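Local coordinates for protein D-alanine--D-alanine ligase (PDB 3TQT) that catalyses the ATP-dependent joining of two D-alanine molecules into D-alanyl-D-alanine, a building block of the peptidoglycan cell wall, at residues C138-L143 / D216-V221; E182-A187 / V194-V199; P154-H159 / K311-E316; K145-A150 / F291-C296. All coordinates share one frame; numbering follows the deposited sequence.

Overall arrangement
Four contacts join two antiparallel sheets and neighbouring helices in and next to the ATP-grasp region of the ligase. Helix 141-150 serves both interaction 1 and interaction 4, whose centres are about 14 Å apart. Interactions 1 and 2 meet in one sheet, where strands 219-223 and 183-187 are neighbours; interaction 3 lies on strand 312-318 at the border of the other, with its centre about 12 Å from that of interaction 4. Along the chain interaction 2, a local hairpin, is nested inside the loops closed by the other three, while interactions 1, 3 and 4 cross one another. Distant parts of the sequence thus come together close to the predicted ATP and metal sites.

Interaction 1: residues C138-L143 / D216-V221; sequences CMEKDL and DDRLMV
Asp142 and Met220 mark the closest backbone approach, with CA atoms 6.6 Å apart, where the first turn of helix 141-150 faces the start of strand 219-223; toward Glu140 and Arg218 the two chains diverge. Side chains bridge the gap, and the contact is a worked example of one guanidinium serving two carboxylates. Arg218 grips Asp142 side-on: NE reaches OD2 at 2.9 Å and NH2 reaches OD1 at 2.8 Å, both nearly straight, in the guanidinium plane and on the syn lone pairs. The two flat groups are therefore almost coplanar, 20° apart. Glu140 comes to the same NH2 obliquely and crosswise; its OE1 lies 2.8 Å from Arg218 NH2 in a salt bridge whose hydrogen bond is weak (123°). A sharp bend at chi2 (-90°) folds the glutamate back to reach it. A water lies within bonding distance of both Glu140 OE1 and Asp216 OD1. Alongside the ion pairs the thioether of Met220 lies against the helix start, SD being 3.6 Å from Lys141 CB and CE 3.7 Å from Asp142 CB. Thr160 also bonds Asp142 OD2, giving that oxygen two partners, and His295 of the second subunit packs on Arg218. This buried salt-bridge network ties Glu140 and the first turn of helix 141-150 to Arg218, just ahead of strand 219-223, within the predicted ATP-binding region.

Interaction 2: residues E182-A187 / V194-V199; sequences ELFVKA and VATLPV
The ring of Phe184 turns an edge to the carbonyl oxygen of Leu197, which lies near the ring plane, while Pro198 and the methyl of Thr196 approach the ring obliquely. Pro198 lies closest, its CA 3.8 Å from Phe184 CD1 and its CB as near to CE1. With CG anti to its carbonyl carbon (chi1 -74°), the phenyl group is placed beside the proline of its non-hydrogen-bonded pair. Lys186 and Thr196 form the other such pair and run side by side in the same direction, Lys186 CG resting 3.6 Å from Thr196 CG2; the ammonium end continues to a salt bridge with Glu222. On the reverse face Leu183, Val185, Leu197 and Val199 gather. Leu183 CB meets Val199 CG2 at 3.5 Å, a close apolar touch, and Val185 CG2 lies 4.0 Å from Val199 CG1. Hydrogen-bonded and non-hydrogen-bonded pairs follow each other along the ladder. Leu183 with Val199 and Val185 with Leu197 are hydrogen-bonded pairs with reciprocal bonds, and the bond from Val185 N to Leu197 O is 2.7 Å long and almost straight (175°). One further bond, from Ala187 N to Ala195 O at 2.8 Å, continues the ladder toward the hairpin loop. The hairpin lies within the predicted ATP-binding region. Strand 219-223 flanks 183-187 on its other edge, strand 196-199 ends the sheet within the chain, helix 202-212 packs on Val185, Leu197 and Val199, and helix 170-177 on Leu183.

Interaction 3: residues P154-H159 / K311-E316; sequences PVVDWH and KVLVNE
Pro154 and Lys311 cross at about a right angle, the aliphatic end of the lysine passing the proline ring with CE 4.0 Å from Pro154 CB. The same Pro154 CB lies 3.5 Å from Val312 O and also meets the CD2 branch of Leu313. Two residues on, Val156 directs CG2 at the root of that leucine, 3.9 Å from Leu313 CB, so Leu313 touches two loop side chains. Val155 points away overall, yet its CG1 branch still comes to 4.1 Å from Val314 CB. Val156 and Asn315 cross obliquely: the amide oxygen OD1 sits 3.5 Å from Val156 CB, an apolar neighbour for a polar atom. In Asn315 a chi1 of -159°, which sets CG opposite the backbone N, swings the amide to this side. The oxygen is satisfied by Lys145 NZ, which also bonds Val156 O, so one ammonium pins both segments. Between the backbones a single bridge pairs Val155 with Val314. Val314 N gives a bond to Pro154 O (3.0 Å, 170°), and Val156 N returns one to Val314 O, also 3.0 Å. Even where they touch, 154-156 runs 62° from 311-315, consistent with a single bridge. As an example of a loop clamped onto a sheet border, the contact fastens 154-156 to strand 312-318, outermost within the chain in the five-stranded sheet. At its end Asn315 and the next residue, Glu316, both face Asp303 in a classic beta bulge, at the predicted magnesium site to which Glu316 and Asp303 belong.

Interaction 4: residues K145-A150 / F291-C296; sequences KTVLRA and FKMVHC
Leu148 and Met293 approach to 6.6 Å between CA atoms where helix 141-150 passes the C-terminal end of helix 277-293. Val147 and Val294 are almost as near, and the contact is carried by these four residues alone. Met293 points at the helix and slides past Val147 in the opposite direction, its CG lying 4.1 Å from Val147 CG1. CG anti to the backbone N (chi1 -167°) and an extended chi2 carry the sulfur to the helix backbone; Met293 SD lies 3.6 Å from Leu148 O and 3.7 Å from Val147 O. The second helix stops here through a Schellman motif, a standard way of closing a helix: His295, at positive phi, is the C-prime residue, Cys296 N bonds Phe291 O and His295 N bonds Lys292 O. Inside the turn Cys296 CB sits over the centre of one face of the Phe291 ring. Val294, the first residue past the helix, meets Leu148, whose CD2 branch touches both Val294 CG1 and Met293 CB, 4.1 Å from each. Val147 CG1 lies 3.6 Å from Met293 O. Beyond the two segments Leu148 continues onto Val314 and Ile317 of strand 312-318, whereas Val294 rests on Val137 and Cys138 of helix 132-139. Val147 also packs on Leu143 of the second subunit.

Interaction 1: residues C138-L143 / D216-V221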
loop_
_atom_site.group_PDB
_atom_site.type_symbol
_atom_site.label_atom_id
_atom_site.label_comp_id
_atom_site.label_asym_id
_atom_site.label_seq_id
_atom_site.Cartn_x
_atom_site.Cartn_y
_atom_site.Cartn_z
ATOM N N CYS A 138 4.519 -5.701 -3.612
ATOM C CA CYS A 138 5.834 -6.295 -3.831
ATOM C C CYS A 138 6.532 -6.656 -2.520
ATOM O O CYS A 138 7.368 -7.565 -2.476
ATOM C CB CYS A 138 6.711 -5.357 -4.661
ATOM S SG CYS A 138 6.187 -5.208 -6.375
ATOM N N MET A 139 6.190 -5.938 -1.460
ATOM C CA MET A 139 6.798 -6.156 -0.148
ATOM C C MET A 139 6.366 -7.486 0.461
ATOM O O MET A 139 7.159 -8.174 1.104
ATOM C CB MET A 139 6.413 -5.018 0.798
ATOM C CG MET A 139 7.026 -5.114 2.164
ATOM S SD MET A 139 8.698 -4.457 2.150
ATOM C CE MET A 139 9.184 -4.759 3.850
ATOM N N GLU A 140 5.105 -7.845 0.262
ATOM C CA GLU A 140 4.577 -9.103 0.778
ATOM C C GLU A 140 4.724 -10.133 -0.335
ATOM O O GLU A 140 3.934 -10.170 -1.271
ATOM C CB GLU A 140 3.111 -8.973 1.175
ATOM C CG GLU A 140 2.794 -7.713 1.966
ATOM C CD GLU A 140 2.924 -7.918 3.456
ATOM O OE1 GLU A 140 2.656 -9.043 3.927
ATOM O OE2 GLU A 140 3.296 -6.956 4.159
ATOM N N LYS A 141 5.748 -10.962 -0.215
ATOM C CA LYS A 141 6.186 -11.826 -1.305
ATOM C C LYS A 141 5.132 -12.816 -1.754
ATOM O O LYS A 141 5.084 -13.171 -2.935
ATOM C CB LYS A 141 7.484 -12.543 -0.913
ATOM C CG LYS A 141 8.622 -11.564 -0.620
ATOM C CD LYS A 141 9.918 -12.291 -0.310
ATOM C CE LYS A 141 9.940 -12.804 1.121
ATOM N NZ LYS A 141 10.236 -11.714 2.090
ATOM N N ASP A 142 4.283 -13.252 -0.827
ATOM C CA ASP A 142 3.215 -14.170 -1.194
ATOM C C ASP A 142 2.106 -13.442 -1.956
ATOM O O ASP A 142 1.525 -13.984 -2.906
ATOM C CB ASP A 142 2.661 -14.921 0.028
ATOM C CG ASP A 142 2.073 -13.987 1.113
ATOM O OD1 ASP A 142 2.479 -12.803 1.235
ATOM O OD2 ASP A 142 1.197 -14.465 1.855
ATOM N N LEU A 143 1.832 -12.204 -1.553
ATOM C CA LEU A 143 0.872 -11.373 -2.283
ATOM C C LEU A 143 1.398 -11.086 -3.689
ATOM O O LEU A 143 0.646 -11.141 -4.660
ATOM C CB LEU A 143 0.593 -10.066 -1.527
ATOM C CG LEU A 143 -0.324 -9.045 -2.199
ATOM C CD1 LEU A 143 -1.682 -9.676 -2.543
ATOM C CD2 LEU A 143 -0.478 -7.812 -1.296
ATOM N N ASP A 216 7.166 -12.038 11.981
ATOM C CA ASP A 216 6.210 -11.558 10.985
ATOM C C ASP A 216 4.874 -12.222 11.284
ATOM O O ASP A 216 4.824 -13.298 11.881
ATOM C CB ASP A 216 6.698 -11.915 9.574
ATOM C CG ASP A 216 6.129 -11.003 8.499
ATOM O OD1 ASP A 216 5.074 -10.391 8.746
ATOM O OD2 ASP A 216 6.742 -10.900 7.409
ATOM N N ASP A 217 3.777 -11.603 10.879
ATOM C CA ASP A 217 2.484 -12.184 11.217
ATOM C C ASP A 217 1.962 -13.074 10.103
ATOM O O ASP A 217 0.838 -13.562 10.146
ATOM C CB ASP A 217 1.459 -11.102 11.585
ATOM C CG ASP A 217 1.219 -10.106 10.464
ATOM O OD1 ASP A 217 1.765 -10.284 9.355
ATOM O OD2 ASP A 217 0.461 -9.141 10.691
ATOM N N ARG A 218 2.790 -13.306 9.102
ATOM C CA ARG A 218 2.412 -14.242 8.065
ATOM C C ARG A 218 3.682 -14.780 7.456
ATOM O O ARG A 218 4.683 -14.079 7.360
ATOM C CB ARG A 218 1.562 -13.550 7.002
ATOM C CG ARG A 218 0.722 -14.491 6.159
ATOM C CD ARG A 218 -0.293 -13.697 5.299
ATOM N NE ARG A 218 0.356 -13.008 4.187
ATOM C CZ ARG A 218 0.472 -11.689 4.078
ATOM N NH1 ARG A 218 -0.031 -10.882 5.017
ATOM N NH2 ARG A 218 1.082 -11.173 3.020
ATOM N N LEU A 219 3.667 -16.042 7.077
ATOM C CA LEU A 219 4.857 -16.599 6.477
ATOM C C LEU A 219 4.483 -17.352 5.224
ATOM O O LEU A 219 3.307 -17.587 4.942
ATOM C CB LEU A 219 5.594 -17.507 7.464
ATOM C CG LEU A 219 4.927 -18.788 7.954
ATOM C CD1 LEU A 219 4.965 -19.882 6.883
ATOM C CD2 LEU A 219 5.644 -19.264 9.218
ATOM N N MET A 220 5.502 -17.726 4.472
ATOM C CA MET A 220 5.298 -18.539 3.307
ATOM C C MET A 220 6.336 -19.635 3.313
ATOM O O MET A 220 7.489 -19.434 3.708
ATOM C CB MET A 220 5.401 -17.697 2.034
ATOM C CG MET A 220 6.712 -16.951 1.870
ATOM S SD MET A 220 6.491 -15.549 0.760
ATOM C CE MET A 220 5.956 -16.394 -0.731
ATOM N N VAL A 221 5.901 -20.805 2.885
ATOM C CA VAL A 221 6.785 -21.936 2.729
ATOM C C VAL A 221 7.026 -22.080 1.240
ATOM O O VAL A 221 6.097 -21.920 0.434
ATOM C CB VAL A 221 6.139 -23.209 3.299
ATOM C CG1 VAL A 221 7.124 -24.386 3.262
ATOM C CG2 VAL A 221 5.646 -22.958 4.730
HETATM O O HOH W 1 3.260 -9.107 6.792
#

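Interaction 2: residues E182-A187 / V194-V199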
loop_
_atom_site.group_PDB
_atom_site.type_symbol
_atom_site.label_atom_id
_atom_site.label_comp_id
_atom_site.label_asym_id
_atom_site.label_seq_id
_atom_site.Cartn_x
_atom_site.Cartn_y
_atom_site.Cartn_z
ATOM N N GLU A 182 13.772 -30.365 0.393
ATOM C CA GLU A 182 14.005 -29.285 1.347
ATOM C C GLU A 182 13.071 -28.097 1.103
ATOM O O GLU A 182 12.792 -27.741 -0.037
ATOM C CB GLU A 182 15.473 -28.832 1.299
ATOM C CG GLU A 182 15.815 -27.699 2.272
ATOM C CD GLU A 182 17.304 -27.613 2.587
ATOM O OE1 GLU A 182 18.032 -26.918 1.856
ATOM O OE2 GLU A 182 17.749 -28.236 3.573
ATOM N N LEU A 183 12.618 -27.482 2.187
ATOM C CA LEU A 183 11.734 -26.325 2.133
ATOM C C LEU A 183 12.377 -25.102 2.777
ATOM O O LEU A 183 13.289 -25.216 3.597
ATOM C CB LEU A 183 10.443 -26.615 2.892
ATOM C CG LEU A 183 9.293 -27.373 2.233
ATOM C CD1 LEU A 183 9.728 -28.202 1.065
ATOM C CD2 LEU A 183 8.555 -28.210 3.269
ATOM N N PHE A 184 11.878 -23.936 2.397
ATOM C CA PHE A 184 12.192 -22.696 3.080
ATOM C C PHE A 184 10.971 -22.215 3.842
ATOM O O PHE A 184 9.863 -22.186 3.305
ATOM C CB PHE A 184 12.610 -21.620 2.073
ATOM C CG PHE A 184 13.970 -21.833 1.515
ATOM C CD1 PHE A 184 15.057 -21.969 2.362
ATOM C CD2 PHE A 184 14.171 -21.916 0.149
ATOM C CE1 PHE A 184 16.323 -22.184 1.857
ATOM C CE2 PHE A 184 15.447 -22.125 -0.364
ATOM C CZ PHE A 184 16.518 -22.262 0.494
ATOM N N VAL A 185 11.177 -21.828 5.092
ATOM C CA VAL A 185 10.130 -21.143 5.834
ATOM C C VAL A 185 10.567 -19.694 5.968
ATOM O O VAL A 185 11.580 -19.412 6.600
ATOM C CB VAL A 185 9.893 -21.792 7.212
ATOM C CG1 VAL A 185 8.828 -21.017 8.005
ATOM C CG2 VAL A 185 9.485 -23.259 7.032
ATOM N N LYS A 186 9.802 -18.794 5.349
ATOM C CA LYS A 186 10.193 -17.403 5.134
ATOM C C LYS A 186 9.137 -16.443 5.682
ATOM O O LYS A 186 7.951 -16.649 5.462
ATOM C CB LYS A 186 10.241 -17.108 3.627
ATOM C CG LYS A 186 11.400 -17.666 2.835
ATOM C CD LYS A 186 11.306 -17.112 1.403
ATOM C CE LYS A 186 12.574 -17.338 0.593
ATOM N NZ LYS A 186 12.864 -18.787 0.376
ATOM N N ALA A 187 9.560 -15.370 6.343
ATOM C CA ALA A 187 8.627 -14.279 6.599
ATOM C C ALA A 187 8.137 -13.753 5.248
ATOM O O ALA A 187 8.913 -13.669 4.285
ATOM C CB ALA A 187 9.312 -13.169 7.382
ATOM N N VAL A 194 17.646 -13.962 9.011
ATOM C CA VAL A 194 17.066 -14.444 10.256
ATOM C C VAL A 194 15.648 -14.965 10.010
ATOM O O VAL A 194 15.166 -15.864 10.709
ATOM C CB VAL A 194 17.029 -13.314 11.313
ATOM C CG1 VAL A 194 16.105 -13.673 12.463
ATOM C CG2 VAL A 194 18.435 -13.011 11.819
ATOM N N ALA A 195 14.990 -14.403 9.000
ATOM C CA ALA A 195 13.584 -14.701 8.752
ATOM C C ALA A 195 13.362 -15.638 7.573
ATOM O O ALA A 195 12.249 -15.724 7.072
ATOM C CB ALA A 195 12.795 -13.409 8.554
ATOM N N THR A 196 14.420 -16.320 7.125
ATOM C CA THR A 196 14.320 -17.314 6.054
ATOM C C THR A 196 15.030 -18.592 6.490
ATOM O O THR A 196 16.252 -18.641 6.559
ATOM C CB THR A 196 14.953 -16.810 4.741
ATOM O OG1 THR A 196 14.248 -15.654 4.285
ATOM C CG2 THR A 196 14.881 -17.874 3.672
ATOM N N LEU A 197 14.252 -19.625 6.793
ATOM C CA LEU A 197 14.774 -20.805 7.449
ATOM C C LEU A 197 14.658 -22.040 6.568
ATOM O O LEU A 197 13.561 -22.412 6.167
ATOM C CB LEU A 197 14.026 -21.019 8.766
ATOM C CG LEU A 197 14.022 -19.820 9.715
ATOM C CD1 LEU A 197 13.317 -20.172 11.008
ATOM C CD2 LEU A 197 15.453 -19.370 9.985
ATOM N N PRO A 198 15.800 -22.680 6.255
ATOM C CA PRO A 198 15.769 -23.934 5.496
ATOM C C PRO A 198 15.387 -25.081 6.416
ATOM O O PRO A 198 15.876 -25.139 7.542
ATOM C CB PRO A 198 17.222 -24.091 5.032
ATOM C CG PRO A 198 18.009 -23.446 6.121
ATOM C CD PRO A 198 17.181 -22.260 6.564
ATOM N N VAL A 199 14.519 -25.973 5.947
ATOM C CA VAL A 199 14.067 -27.088 6.762
ATOM C C VAL A 199 14.100 -28.389 5.970
ATOM O O VAL A 199 13.712 -28.435 4.803
ATOM C CB VAL A 199 12.642 -26.866 7.323
ATOM C CG1 VAL A 199 12.581 -25.577 8.161
ATOM C CG2 VAL A 199 11.626 -26.816 6.188
#

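Interaction 3: residues P154-H159 / K311-E316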
loop_
_atom_site.group_PDB
_atom_site.type_symbol
_atom_site.label_atom_id
_atom_site.label_comp_id
_atom_site.label_asym_id
_atom_site.label_seq_id
_atom_site.Cartn_x
_atom_site.Cartn_y
_atom_site.Cartn_z
ATOM N N PRO A 154 5.017 -17.031 -14.459
ATOM C CA PRO A 154 5.572 -18.217 -13.793
ATOM C C PRO A 154 6.266 -17.791 -12.511
ATOM O O PRO A 154 7.130 -16.919 -12.579
ATOM C CB PRO A 154 6.618 -18.728 -14.788
ATOM C CG PRO A 154 6.328 -18.011 -16.082
ATOM C CD PRO A 154 5.727 -16.698 -15.703
ATOM N N VAL A 155 5.885 -18.361 -11.368
ATOM C CA VAL A 155 6.580 -18.049 -10.118
ATOM C C VAL A 155 6.977 -19.321 -9.373
ATOM O O VAL A 155 6.402 -20.389 -9.584
ATOM C CB VAL A 155 5.719 -17.168 -9.173
ATOM C CG1 VAL A 155 5.277 -15.907 -9.894
ATOM C CG2 VAL A 155 4.513 -17.949 -8.697
ATOM N N VAL A 156 7.978 -19.199 -8.515
ATOM C CA VAL A 156 8.310 -20.262 -7.581
ATOM C C VAL A 156 7.093 -20.476 -6.693
ATOM O O VAL A 156 6.542 -19.519 -6.151
ATOM C CB VAL A 156 9.521 -19.879 -6.720
ATOM C CG1 VAL A 156 9.796 -20.963 -5.673
ATOM C CG2 VAL A 156 10.749 -19.656 -7.610
ATOM N N ASP A 157 6.659 -21.724 -6.557
ATOM C CA ASP A 157 5.440 -21.991 -5.812
ATOM C C ASP A 157 5.639 -21.647 -4.347
ATOM O O ASP A 157 6.770 -21.536 -3.872
ATOM C CB ASP A 157 4.972 -23.441 -5.974
ATOM C CG ASP A 157 3.507 -23.630 -5.558
ATOM O OD1 ASP A 157 2.743 -22.629 -5.551
ATOM O OD2 ASP A 157 3.111 -24.772 -5.234
ATOM N N TRP A 158 4.532 -21.456 -3.640
ATOM C CA TRP A 158 4.606 -21.064 -2.241
ATOM C C TRP A 158 3.363 -21.520 -1.520
ATOM O O TRP A 158 2.356 -21.855 -2.141
ATOM C CB TRP A 158 4.738 -19.545 -2.110
ATOM C CG TRP A 158 3.436 -18.820 -2.325
ATOM C CD1 TRP A 158 2.642 -18.251 -1.366
ATOM C CD2 TRP A 158 2.773 -18.600 -3.577
ATOM N NE1 TRP A 158 1.538 -17.676 -1.948
ATOM C CE2 TRP A 158 1.590 -17.883 -3.303
ATOM C CE3 TRP A 158 3.067 -18.943 -4.904
ATOM C CZ2 TRP A 158 0.695 -17.502 -4.308
ATOM C CZ3 TRP A 158 2.185 -18.564 -5.898
ATOM C CH2 TRP A 158 1.015 -17.839 -5.597
ATOM N N HIS A 159 3.435 -21.526 -0.199
ATOM C CA HIS A 159 2.257 -21.773 0.610
ATOM C C HIS A 159 2.272 -20.854 1.804
ATOM O O HIS A 159 3.184 -20.905 2.616
ATOM C CB HIS A 159 2.203 -23.227 1.084
ATOM C CG HIS A 159 0.955 -23.542 1.841
ATOM N ND1 HIS A 159 -0.264 -23.708 1.222
ATOM C CD2 HIS A 159 0.723 -23.668 3.170
ATOM C CE1 HIS A 159 -1.189 -23.952 2.133
ATOM N NE2 HIS A 159 -0.618 -23.934 3.322
ATOM N N LYS A 311 13.817 -23.312 -16.945
ATOM C CA LYS A 311 12.532 -22.693 -16.666
ATOM C C LYS A 311 12.769 -21.418 -15.865
ATOM O O LYS A 311 13.456 -21.433 -14.841
ATOM C CB LYS A 311 11.613 -23.653 -15.918
ATOM C CG LYS A 311 10.276 -23.057 -15.514
ATOM C CD LYS A 311 9.364 -22.775 -16.703
ATOM C CE LYS A 311 8.041 -22.133 -16.245
ATOM N NZ LYS A 311 7.170 -21.687 -17.386
ATOM N N VAL A 312 12.195 -20.320 -16.338
ATOM C CA VAL A 312 12.373 -19.023 -15.702
ATOM C C VAL A 312 11.218 -18.732 -14.748
ATOM O O VAL A 312 10.056 -18.687 -15.154
ATOM C CB VAL A 312 12.502 -17.922 -16.763
ATOM C CG1 VAL A 312 12.765 -16.562 -16.107
ATOM C CG2 VAL A 312 13.617 -18.275 -17.735
ATOM N N LEU A 313 11.558 -18.532 -13.481
ATOM C CA LEU A 313 10.581 -18.402 -12.413
ATOM C C LEU A 313 10.839 -17.149 -11.599
ATOM O O LEU A 313 11.944 -16.950 -11.081
ATOM C CB LEU A 313 10.661 -19.603 -11.478
ATOM C CG LEU A 313 10.443 -20.967 -12.122
ATOM C CD1 LEU A 313 10.684 -22.085 -11.092
ATOM C CD2 LEU A 313 9.032 -21.037 -12.717
ATOM N N VAL A 314 9.818 -16.313 -11.474
ATOM C CA VAL A 314 9.961 -15.133 -10.641
ATOM C C VAL A 314 9.932 -15.587 -9.191
ATOM O O VAL A 314 9.094 -16.399 -8.804
ATOM C CB VAL A 314 8.844 -14.096 -10.888
ATOM C CG1 VAL A 314 9.004 -12.938 -9.927
ATOM C CG2 VAL A 314 8.878 -13.600 -12.331
ATOM N N ASN A 315 10.864 -15.084 -8.391
ATOM C CA ASN A 315 10.777 -15.310 -6.954
ATOM C C ASN A 315 10.342 -14.072 -6.184
ATOM O O ASN A 315 9.623 -14.171 -5.191
ATOM C CB ASN A 315 12.105 -15.786 -6.388
ATOM C CG ASN A 315 11.938 -16.493 -5.054
ATOM O OD1 ASN A 315 10.994 -17.274 -4.867
ATOM N ND2 ASN A 315 12.836 -16.217 -4.116
ATOM N N GLU A 316 10.794 -12.904 -6.631
ATOM C CA GLU A 316 10.585 -11.695 -5.852
ATOM C C GLU A 316 10.722 -10.456 -6.736
ATOM O O GLU A 316 11.437 -10.475 -7.732
ATOM C CB GLU A 316 11.597 -11.633 -4.692
ATOM C CG GLU A 316 11.482 -10.397 -3.813
ATOM C CD GLU A 316 12.335 -10.486 -2.547
ATOM O OE1 GLU A 316 13.226 -11.354 -2.480
ATOM O OE2 GLU A 316 12.103 -9.688 -1.612
#

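Interaction 4: residues K145-A150 / F291-C296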
loop_
_atom_site.group_PDB
_atom_site.type_symbol
_atom_site.label_atom_id
_atom_site.label_comp_id
_atom_site.label_asym_id
_atom_site.label_seq_id
_atom_site.Cartn_x
_atom_site.Cartn_y
_atom_site.Cartn_z
ATOM N N LYS A 145 3.349 -12.960 -5.485
ATOM C CA LYS A 145 3.187 -14.172 -6.278
ATOM C C LYS A 145 1.740 -14.435 -6.640
ATOM O O LYS A 145 1.453 -14.951 -7.719
ATOM C CB LYS A 145 3.797 -15.375 -5.561
ATOM C CG LYS A 145 5.314 -15.384 -5.637
ATOM C CD LYS A 145 5.876 -16.552 -4.848
ATOM C CE LYS A 145 7.385 -16.555 -4.910
ATOM N NZ LYS A 145 7.875 -17.861 -4.440
ATOM N N THR A 146 0.825 -14.060 -5.751
ATOM C CA THR A 146 -0.589 -14.245 -6.024
ATOM C C THR A 146 -0.949 -13.439 -7.264
ATOM O O THR A 146 -1.612 -13.931 -8.179
ATOM C CB THR A 146 -1.443 -13.740 -4.850
ATOM O OG1 THR A 146 -1.207 -14.566 -3.707
ATOM C CG2 THR A 146 -2.931 -13.782 -5.202
ATOM N N VAL A 147 -0.505 -12.189 -7.287
ATOM C CA VAL A 147 -0.844 -11.298 -8.380
ATOM C C VAL A 147 -0.155 -11.766 -9.663
ATOM O O VAL A 147 -0.777 -11.810 -10.728
ATOM C CB VAL A 147 -0.489 -9.844 -8.030
ATOM C CG1 VAL A 147 -0.606 -8.960 -9.251
ATOM C CG2 VAL A 147 -1.393 -9.350 -6.885
ATOM N N LEU A 148 1.116 -12.148 -9.555
ATOM C CA LEU A 148 1.858 -12.613 -10.724
ATOM C C LEU A 148 1.231 -13.861 -11.310
ATOM O O LEU A 148 0.987 -13.943 -12.515
ATOM C CB LEU A 148 3.320 -12.884 -10.377
ATOM C CG LEU A 148 4.101 -11.616 -10.009
ATOM C CD1 LEU A 148 5.530 -11.971 -9.587
ATOM C CD2 LEU A 148 4.082 -10.643 -11.177
ATOM N N ARG A 149 0.966 -14.838 -10.454
ATOM C CA ARG A 149 0.439 -16.101 -10.952
ATOM C C ARG A 149 -0.953 -15.926 -11.557
ATOM O O ARG A 149 -1.272 -16.539 -12.571
ATOM C CB ARG A 149 0.410 -17.151 -9.851
ATOM C CG ARG A 149 -0.153 -18.455 -10.320
ATOM C CD ARG A 149 -0.893 -19.133 -9.196
ATOM N NE ARG A 149 -0.106 -20.070 -8.396
ATOM C CZ ARG A 149 1.128 -20.490 -8.654
ATOM N NH1 ARG A 149 1.784 -20.063 -9.713
ATOM N NH2 ARG A 149 1.705 -21.361 -7.835
ATOM N N ALA A 150 -1.770 -15.078 -10.939
ATOM C CA ALA A 150 -3.100 -14.792 -11.466
ATOM C C ALA A 150 -3.000 -14.238 -12.873
ATOM O O ALA A 150 -3.870 -14.475 -13.703
ATOM C CB ALA A 150 -3.832 -13.813 -10.564
ATOM N N PHE A 291 6.730 -6.360 -13.664
ATOM C CA PHE A 291 6.762 -4.957 -13.282
ATOM C C PHE A 291 5.400 -4.330 -13.554
ATOM O O PHE A 291 4.830 -3.629 -12.713
ATOM C CB PHE A 291 7.842 -4.263 -14.112
ATOM C CG PHE A 291 8.101 -2.829 -13.721
ATOM C CD1 PHE A 291 9.094 -2.516 -12.803
ATOM C CD2 PHE A 291 7.379 -1.806 -14.295
ATOM C CE1 PHE A 291 9.344 -1.198 -12.461
ATOM C CE2 PHE A 291 7.624 -0.492 -13.955
ATOM C CZ PHE A 291 8.601 -0.189 -13.039
ATOM N N LYS A 292 4.864 -4.598 -14.736
ATOM C CA LYS A 292 3.592 -3.999 -15.122
ATOM C C LYS A 292 2.439 -4.613 -14.338
ATOM O O LYS A 292 1.510 -3.915 -13.924
ATOM C CB LYS A 292 3.367 -4.149 -16.632
ATOM C CG LYS A 292 4.253 -3.225 -17.468
ATOM C CD LYS A 292 4.431 -3.729 -18.896
ATOM C CE LYS A 292 3.298 -3.310 -19.801
ATOM N NZ LYS A 292 3.563 -3.759 -21.198
ATOM N N MET A 293 2.526 -5.920 -14.114
ATOM C CA MET A 293 1.456 -6.668 -13.467
ATOM C C MET A 293 1.220 -6.242 -12.028
ATOM O O MET A 293 0.101 -6.317 -11.533
ATOM C CB MET A 293 1.751 -8.161 -13.518
ATOM C CG MET A 293 0.568 -9.011 -13.155
ATOM S SD MET A 293 0.782 -10.637 -13.875
ATOM C CE MET A 293 0.712 -10.246 -15.622
ATOM N N VAL A 294 2.268 -5.790 -11.358
ATOM C CA VAL A 294 2.107 -5.283 -10.007
ATOM C C VAL A 294 2.009 -3.760 -10.006
ATOM O O VAL A 294 2.093 -3.133 -8.956
ATOM C CB VAL A 294 3.269 -5.724 -9.095
ATOM C CG1 VAL A 294 3.296 -7.258 -8.998
ATOM C CG2 VAL A 294 4.583 -5.194 -9.624
ATOM N N HIS A 295 1.857 -3.184 -11.196
ATOM C CA HIS A 295 1.648 -1.740 -11.349
ATOM C C HIS A 295 2.747 -0.929 -10.704
ATOM O O HIS A 295 2.499 0.084 -10.039
ATOM C CB HIS A 295 0.277 -1.357 -10.805
ATOM C CG HIS A 295 -0.817 -2.191 -11.377
ATOM N ND1 HIS A 295 -1.680 -2.934 -10.602
ATOM C CD2 HIS A 295 -1.159 -2.440 -12.664
ATOM C CE1 HIS A 295 -2.519 -3.586 -11.382
ATOM N NE2 HIS A 295 -2.216 -3.311 -12.640
ATOM N N CYS A 296 3.973 -1.394 -10.920
ATOM C CA CYS A 296 5.145 -0.720 -10.405
ATOM C C CYS A 296 5.420 0.563 -11.192
ATOM O O CYS A 296 4.892 0.777 -12.294
ATOM C CB CYS A 296 6.358 -1.644 -10.472
ATOM S SG CYS A 296 7.613 -1.185 -9.307
#